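Local coordinates for A-type ATP synthase subunit F (Archaeoglobus fulgidus, PDB 2I4R), which is probably a component of the A-type ATP synthase, which makes ATP from ADP using a proton gradient across the membrane, at residues Ile29-Glu34 against Leu49-Val54; Thr36-Ile41 against Leu64-Pro69. All coordinates share one frame; numbering follows the deposited sequence.

Interaction 1 (Ile29-Glu34 against Leu49-Val54)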
loop_
_atom_site.group_PDB
_atom_site.type_symbol
_atom_site.label_atom_id
_atom_site.label_comp_id
_atom_site.label_asym_id
_atom_site.label_seq_id
_atom_site.Cartn_x
_atom_site.Cartn_y
_atom_site.Cartn_z
ATOM N N ILE B 29 -16.144 -2.885 0.971
ATOM C CA ILE B 29 -15.472 -2.301 -0.197
ATOM C C ILE B 29 -15.934 -3.018 -1.472
ATOM O O ILE B 29 -15.368 -4.043 -1.859
ATOM C CB ILE B 29 -13.943 -2.424 -0.054
ATOM C CG1 ILE B 29 -13.499 -1.774 1.267
ATOM C CG2 ILE B 29 -13.260 -1.796 -1.259
ATOM C CD1 ILE B 29 -12.016 -1.931 1.603
ATOM N N SER B 30 -16.951 -2.462 -2.128
ATOM C CA SER B 30 -17.536 -3.077 -3.320
ATOM C C SER B 30 -16.925 -2.733 -4.657
ATOM O O SER B 30 -17.420 -3.175 -5.691
ATOM C CB SER B 30 -19.033 -2.764 -3.387
ATOM O OG SER B 30 -19.263 -1.368 -3.339
ATOM N N ASP B 31 -15.856 -1.952 -4.647
ATOM C CA ASP B 31 -15.212 -1.560 -5.894
ATOM C C ASP B 31 -14.010 -2.461 -6.155
ATOM O O ASP B 31 -12.902 -1.991 -6.416
ATOM C CB ASP B 31 -14.792 -0.089 -5.803
ATOM C CG ASP B 31 -14.680 0.569 -7.159
ATOM O OD1 ASP B 31 -14.679 1.820 -7.210
ATOM O OD2 ASP B 31 -14.587 -0.160 -8.171
ATOM N N ILE B 32 -14.243 -3.765 -6.097
ATOM C CA ILE B 32 -13.169 -4.730 -6.281
ATOM C C ILE B 32 -13.112 -5.440 -7.641
ATOM O O ILE B 32 -14.145 -5.695 -8.266
ATOM C CB ILE B 32 -13.196 -5.767 -5.094
ATOM C CG1 ILE B 32 -12.511 -7.080 -5.494
ATOM C CG2 ILE B 32 -14.609 -5.968 -4.608
ATOM C CD1 ILE B 32 -13.361 -8.032 -6.296
ATOM N N TYR B 33 -11.887 -5.732 -8.085
ATOM C CA TYR B 33 -11.631 -6.430 -9.346
ATOM C C TYR B 33 -11.049 -7.818 -9.048
ATOM O O TYR B 33 -9.886 -7.912 -8.662
ATOM C CB TYR B 33 -10.595 -5.676 -10.179
ATOM C CG TYR B 33 -11.060 -4.415 -10.867
ATOM C CD1 TYR B 33 -11.491 -4.438 -12.201
ATOM C CD2 TYR B 33 -11.047 -3.183 -10.196
ATOM C CE1 TYR B 33 -11.902 -3.262 -12.846
ATOM C CE2 TYR B 33 -11.454 -2.003 -10.837
ATOM C CZ TYR B 33 -11.882 -2.052 -12.153
ATOM O OH TYR B 33 -12.333 -0.902 -12.752
ATOM N N GLU B 34 -11.830 -8.886 -9.228
ATOM C CA GLU B 34 -11.340 -10.256 -8.988
ATOM C C GLU B 34 -10.333 -10.604 -10.074
ATOM O O GLU B 34 -10.612 -10.441 -11.260
ATOM C CB GLU B 34 -12.487 -11.265 -9.038
ATOM C CG GLU B 34 -13.565 -11.048 -7.989
ATOM C CD GLU B 34 -13.165 -11.575 -6.625
ATOM O OE1 GLU B 34 -12.048 -11.252 -6.164
ATOM O OE2 GLU B 34 -13.974 -12.310 -6.013
ATOM N N LEU B 49 -7.520 2.342 -14.812
ATOM C CA LEU B 49 -6.897 3.581 -15.271
ATOM C C LEU B 49 -7.805 4.334 -16.225
ATOM O O LEU B 49 -7.703 5.551 -16.345
ATOM C CB LEU B 49 -5.552 3.291 -15.945
ATOM C CG LEU B 49 -4.429 2.888 -14.983
ATOM C CD1 LEU B 49 -3.288 2.248 -15.737
ATOM C CD2 LEU B 49 -3.960 4.102 -14.222
ATOM N N LYS B 50 -8.695 3.617 -16.904
ATOM C CA LYS B 50 -9.613 4.266 -17.832
ATOM C C LYS B 50 -10.703 4.994 -17.057
ATOM O O LYS B 50 -11.333 5.913 -17.575
ATOM C CB LYS B 50 -10.260 3.245 -18.775
ATOM C CG LYS B 50 -9.331 2.666 -19.826
ATOM C CD LYS B 50 -10.095 2.310 -21.102
ATOM C CE LYS B 50 -11.136 1.206 -20.873
ATOM N NZ LYS B 50 -12.223 1.206 -21.914
ATOM N N ARG B 51 -10.914 4.582 -15.811
ATOM C CA ARG B 51 -11.937 5.185 -14.962
ATOM C C ARG B 51 -11.591 6.599 -14.518
ATOM O O ARG B 51 -10.421 6.984 -14.482
ATOM C CB ARG B 51 -12.198 4.293 -13.747
ATOM C CG ARG B 51 -12.812 2.979 -14.138
ATOM C CD ARG B 51 -13.016 2.077 -12.965
ATOM N NE ARG B 51 -13.638 2.780 -11.852
ATOM C CZ ARG B 51 -13.988 2.197 -10.711
ATOM N NH1 ARG B 51 -13.782 0.899 -10.538
ATOM N NH2 ARG B 51 -14.530 2.919 -9.740
ATOM N N ASP B 52 -12.619 7.361 -14.168
ATOM C CA ASP B 52 -12.449 8.751 -13.750
ATOM C C ASP B 52 -12.887 8.962 -12.301
ATOM O O ASP B 52 -12.744 10.062 -11.752
ATOM C CB ASP B 52 -13.310 9.636 -14.633
ATOM C CG ASP B 52 -14.781 9.377 -14.412
ATOM O OD1 ASP B 52 -15.150 8.178 -14.311
ATOM O OD2 ASP B 52 -15.558 10.356 -14.331
ATOM N N ASP B 53 -13.429 7.907 -11.699
ATOM C CA ASP B 53 -13.941 7.951 -10.333
ATOM C C ASP B 53 -13.091 7.215 -9.309
ATOM O O ASP B 53 -13.510 7.070 -8.160
ATOM C CB ASP B 53 -15.345 7.353 -10.302
ATOM C CG ASP B 53 -15.421 6.014 -11.030
ATOM O OD1 ASP B 53 -14.356 5.433 -11.335
ATOM O OD2 ASP B 53 -16.543 5.533 -11.300
ATOM N N VAL B 54 -11.920 6.733 -9.712
ATOM C CA VAL B 54 -11.071 6.012 -8.786
ATOM C C VAL B 54 -10.031 6.937 -8.209
ATOM O O VAL B 54 -9.400 7.691 -8.943
ATOM C CB VAL B 54 -10.352 4.865 -9.460
ATOM C CG1 VAL B 54 -9.467 4.167 -8.446
ATOM C CG2 VAL B 54 -11.350 3.898 -10.036
#
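Asp-31 and Arg-51 meet head-on in a two-pronged salt bridge. Arg-51 presents its two terminal nitrogens, one to each carboxylate oxygen: NH1 lies 2.7 Å from Asp-31 OD2 and NH2 2.8 Å from Asp-31 OD1. Both oxygens accept through their syn lone pairs, and the planes of the carboxylate and guanidinium are only 20° apart, the nearly flat geometry expected of this pairing. Within its own segment, Arg-51 NE forms a salt bridge with Asp-53 OD1 at 2.8 Å, the oxygen lying in the guanidinium plane; a weak bond from NH2 reaches the same oxygen. The bend in the arginine chain at chi3 (47°) turns the guanidinium so that its edges face the two acids.

A hydrogen bond to a neutral acceptor joins the salt bridges. Arg-51 NH1 donates to Tyr-33 OH at 3.2 Å, almost straight (175°) and within the guanidinium plane, while the phenol oxygen also lies against Arg-51 CD. Val-54 CG2 packs over one guanidinium face, near its rim.

These groups join strand 32-34 and the residues just before it to the turn between helix 38-50 and strand 54-60. Strand 11-16 runs between the two in the parallel sheet, and both Asp-31 and Arg-51 touch its Met-11; backbone bonds tie Asp-31 and Tyr-33 to Val-14.

With all three nitrogens engaged at the edge by two carboxylates and a phenol, these bonds should hold the guanidinium against rotation. Its positive charge probably also eases the repulsion between Asp-31 and Asp-53, whose OD1 atoms are 5.5 Å apart.

Interaction 2 (Thr36-Ile41 against Leu64-Pro69)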
loop_
_atom_site.group_PDB
_atom_site.type_symbol
_atom_site.label_atom_id
_atom_site.label_comp_id
_atom_site.label_asym_id
_atom_site.label_seq_id
_atom_site.Cartn_x
_atom_site.Cartn_y
_atom_site.Cartn_z
ATOM N N THR B 36 -6.852 -13.295 -11.416
ATOM C CA THR B 36 -6.012 -14.474 -11.315
ATOM C C THR B 36 -5.046 -14.522 -12.500
ATOM O O THR B 36 -3.826 -14.374 -12.349
ATOM C CB THR B 36 -6.878 -15.724 -11.325
ATOM O OG1 THR B 36 -7.948 -15.536 -12.259
ATOM C CG2 THR B 36 -7.451 -15.988 -9.944
ATOM N N SER B 37 -5.603 -14.720 -13.685
ATOM C CA SER B 37 -4.808 -14.798 -14.897
ATOM C C SER B 37 -3.966 -13.554 -15.087
ATOM O O SER B 37 -4.460 -12.442 -14.922
ATOM C CB SER B 37 -5.725 -14.967 -16.099
ATOM O OG SER B 37 -6.677 -15.985 -15.843
ATOM N N ASP B 38 -2.698 -13.749 -15.435
ATOM C CA ASP B 38 -1.778 -12.643 -15.672
ATOM C C ASP B 38 -2.408 -11.596 -16.575
ATOM O O ASP B 38 -2.221 -10.396 -16.378
ATOM C CB ASP B 38 -0.507 -13.155 -16.338
ATOM C CG ASP B 38 0.590 -13.440 -15.351
ATOM O OD1 ASP B 38 0.319 -14.117 -14.339
ATOM O OD2 ASP B 38 1.728 -12.987 -15.593
ATOM N N GLU B 39 -3.146 -12.069 -17.576
ATOM C CA GLU B 39 -3.815 -11.201 -18.540
ATOM C C GLU B 39 -4.932 -10.417 -17.867
ATOM O O GLU B 39 -5.196 -9.267 -18.228
ATOM C CB GLU B 39 -4.381 -12.046 -19.695
ATOM C CG GLU B 39 -5.112 -11.263 -20.795
ATOM C CD GLU B 39 -5.386 -12.111 -22.041
ATOM O OE1 GLU B 39 -5.061 -13.323 -22.039
ATOM O OE2 GLU B 39 -5.929 -11.564 -23.026
ATOM N N GLU B 40 -5.572 -11.050 -16.885
ATOM C CA GLU B 40 -6.665 -10.433 -16.141
ATOM C C GLU B 40 -6.155 -9.336 -15.216
ATOM O O GLU B 40 -6.858 -8.360 -14.958
ATOM C CB GLU B 40 -7.402 -11.484 -15.320
ATOM C CG GLU B 40 -7.993 -12.598 -16.152
ATOM C CD GLU B 40 -8.799 -13.582 -15.327
ATOM O OE1 GLU B 40 -8.227 -14.218 -14.410
ATOM O OE2 GLU B 40 -10.010 -13.719 -15.599
ATOM N N ILE B 41 -4.935 -9.508 -14.718
ATOM C CA ILE B 41 -4.327 -8.527 -13.836
ATOM C C ILE B 41 -4.116 -7.250 -14.630
ATOM O O ILE B 41 -4.532 -6.162 -14.224
ATOM C CB ILE B 41 -2.948 -8.995 -13.331
ATOM C CG1 ILE B 41 -3.080 -10.338 -12.612
ATOM C CG2 ILE B 41 -2.353 -7.951 -12.408
ATOM C CD1 ILE B 41 -1.787 -10.850 -12.006
ATOM N N LEU B 64 2.988 -5.343 -10.379
ATOM C CA LEU B 64 3.611 -4.403 -11.309
ATOM C C LEU B 64 4.508 -5.122 -12.314
ATOM O O LEU B 64 4.467 -4.832 -13.510
ATOM C CB LEU B 64 4.454 -3.361 -10.568
ATOM C CG LEU B 64 3.776 -2.347 -9.653
ATOM C CD1 LEU B 64 3.455 -3.013 -8.327
ATOM C CD2 LEU B 64 4.703 -1.146 -9.440
ATOM N N LYS B 65 5.322 -6.052 -11.822
ATOM C CA LYS B 65 6.233 -6.811 -12.668
ATOM C C LYS B 65 5.497 -7.391 -13.862
ATOM O O LYS B 65 6.053 -7.505 -14.946
ATOM C CB LYS B 65 6.880 -7.928 -11.868
ATOM N N LYS B 66 4.235 -7.740 -13.659
ATOM C CA LYS B 66 3.421 -8.332 -14.714
ATOM C C LYS B 66 2.856 -7.324 -15.714
ATOM O O LYS B 66 2.308 -7.699 -16.751
ATOM C CB LYS B 66 2.280 -9.126 -14.072
ATOM C CG LYS B 66 2.760 -10.170 -13.077
ATOM C CD LYS B 66 1.635 -11.081 -12.649
ATOM C CE LYS B 66 2.177 -12.327 -11.976
ATOM N NZ LYS B 66 1.093 -13.318 -11.729
ATOM N N LEU B 67 3.003 -6.044 -15.401
ATOM C CA LEU B 67 2.491 -4.979 -16.255
ATOM C C LEU B 67 3.523 -4.459 -17.257
ATOM O O LEU B 67 4.641 -4.097 -16.878
ATOM C CB LEU B 67 2.008 -3.816 -15.383
ATOM C CG LEU B 67 1.011 -4.155 -14.270
ATOM C CD1 LEU B 67 0.804 -2.940 -13.394
ATOM C CD2 LEU B 67 -0.309 -4.615 -14.867
ATOM N N PRO B 68 3.155 -4.405 -18.552
ATOM C CA PRO B 68 4.080 -3.916 -19.581
ATOM C C PRO B 68 4.655 -2.533 -19.258
ATOM O O PRO B 68 4.035 -1.729 -18.559
ATOM C CB PRO B 68 3.227 -3.932 -20.853
ATOM C CG PRO B 68 1.835 -3.787 -20.347
ATOM C CD PRO B 68 1.837 -4.694 -19.140
ATOM N N PRO B 69 5.855 -2.241 -19.778
ATOM C CA PRO B 69 6.535 -0.966 -19.551
ATOM C C PRO B 69 5.633 0.249 -19.663
ATOM O O PRO B 69 5.725 1.167 -18.856
ATOM C CB PRO B 69 7.629 -0.970 -20.613
ATOM C CG PRO B 69 7.950 -2.425 -20.747
ATOM C CD PRO B 69 6.582 -3.052 -20.771
#
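Lys-66 stretches out straight beyond CG, its remaining torsions all near 180°, and with CG beside the backbone N (chi1 -55°) the chain is carried over to Asp-38 and Ile-41 at the start of helix 38-50. Its NZ donates to Asp-38 OD1 at 2.8 Å in a salt bridge. The ammonium sits above the carboxylate plane, and the two side chains cross at about a right angle. Asp-38 OD2 instead lies over the lysine methylenes, 3.5 Å from Lys-66 CD. Beside this polar pair, Ile-41 CD1 packs on the same lysine CD at 3.5 Å.

In this CheY-like alternation of parallel strands and helices, the contact lies at the C-terminal ends of the strands, where the loop after strand 54-60 comes back alongside the start of the preceding helix. Next in sequence to the lysine, Leu-67 packs on Val-42 and Val-45 of that helix, and Ile-41 also touches Tyr-63.

The helix start is shaped further by Glu-40, whose OE1 takes the N-H of N-cap Ser-37 at 2.8 Å through its anti lone pair. The same oxygen accepts from the hydroxyls of Ser-37 and Thr-36.

In the fold
The two interactions share helix 38-50 but use its two ends: interaction 2 involves its first turn, and interaction 1 the turn that follows its last residues. Their centres are 16 Å apart, on opposite sides of the chain's centre, interaction 1 about 7 Å from it and interaction 2 about 11 Å. Each joins neighbouring connections of the fold, interaction 1 at the N-terminal ends of the parallel strands and interaction 2 at their C-terminal ends. The helix belongs to a beta-alpha-beta crossover from strand 32-34 to strand 54-60 that passes over strand 11-16. Residues 29-34 run almost directly into 36-41, yet the contacts do not otherwise touch.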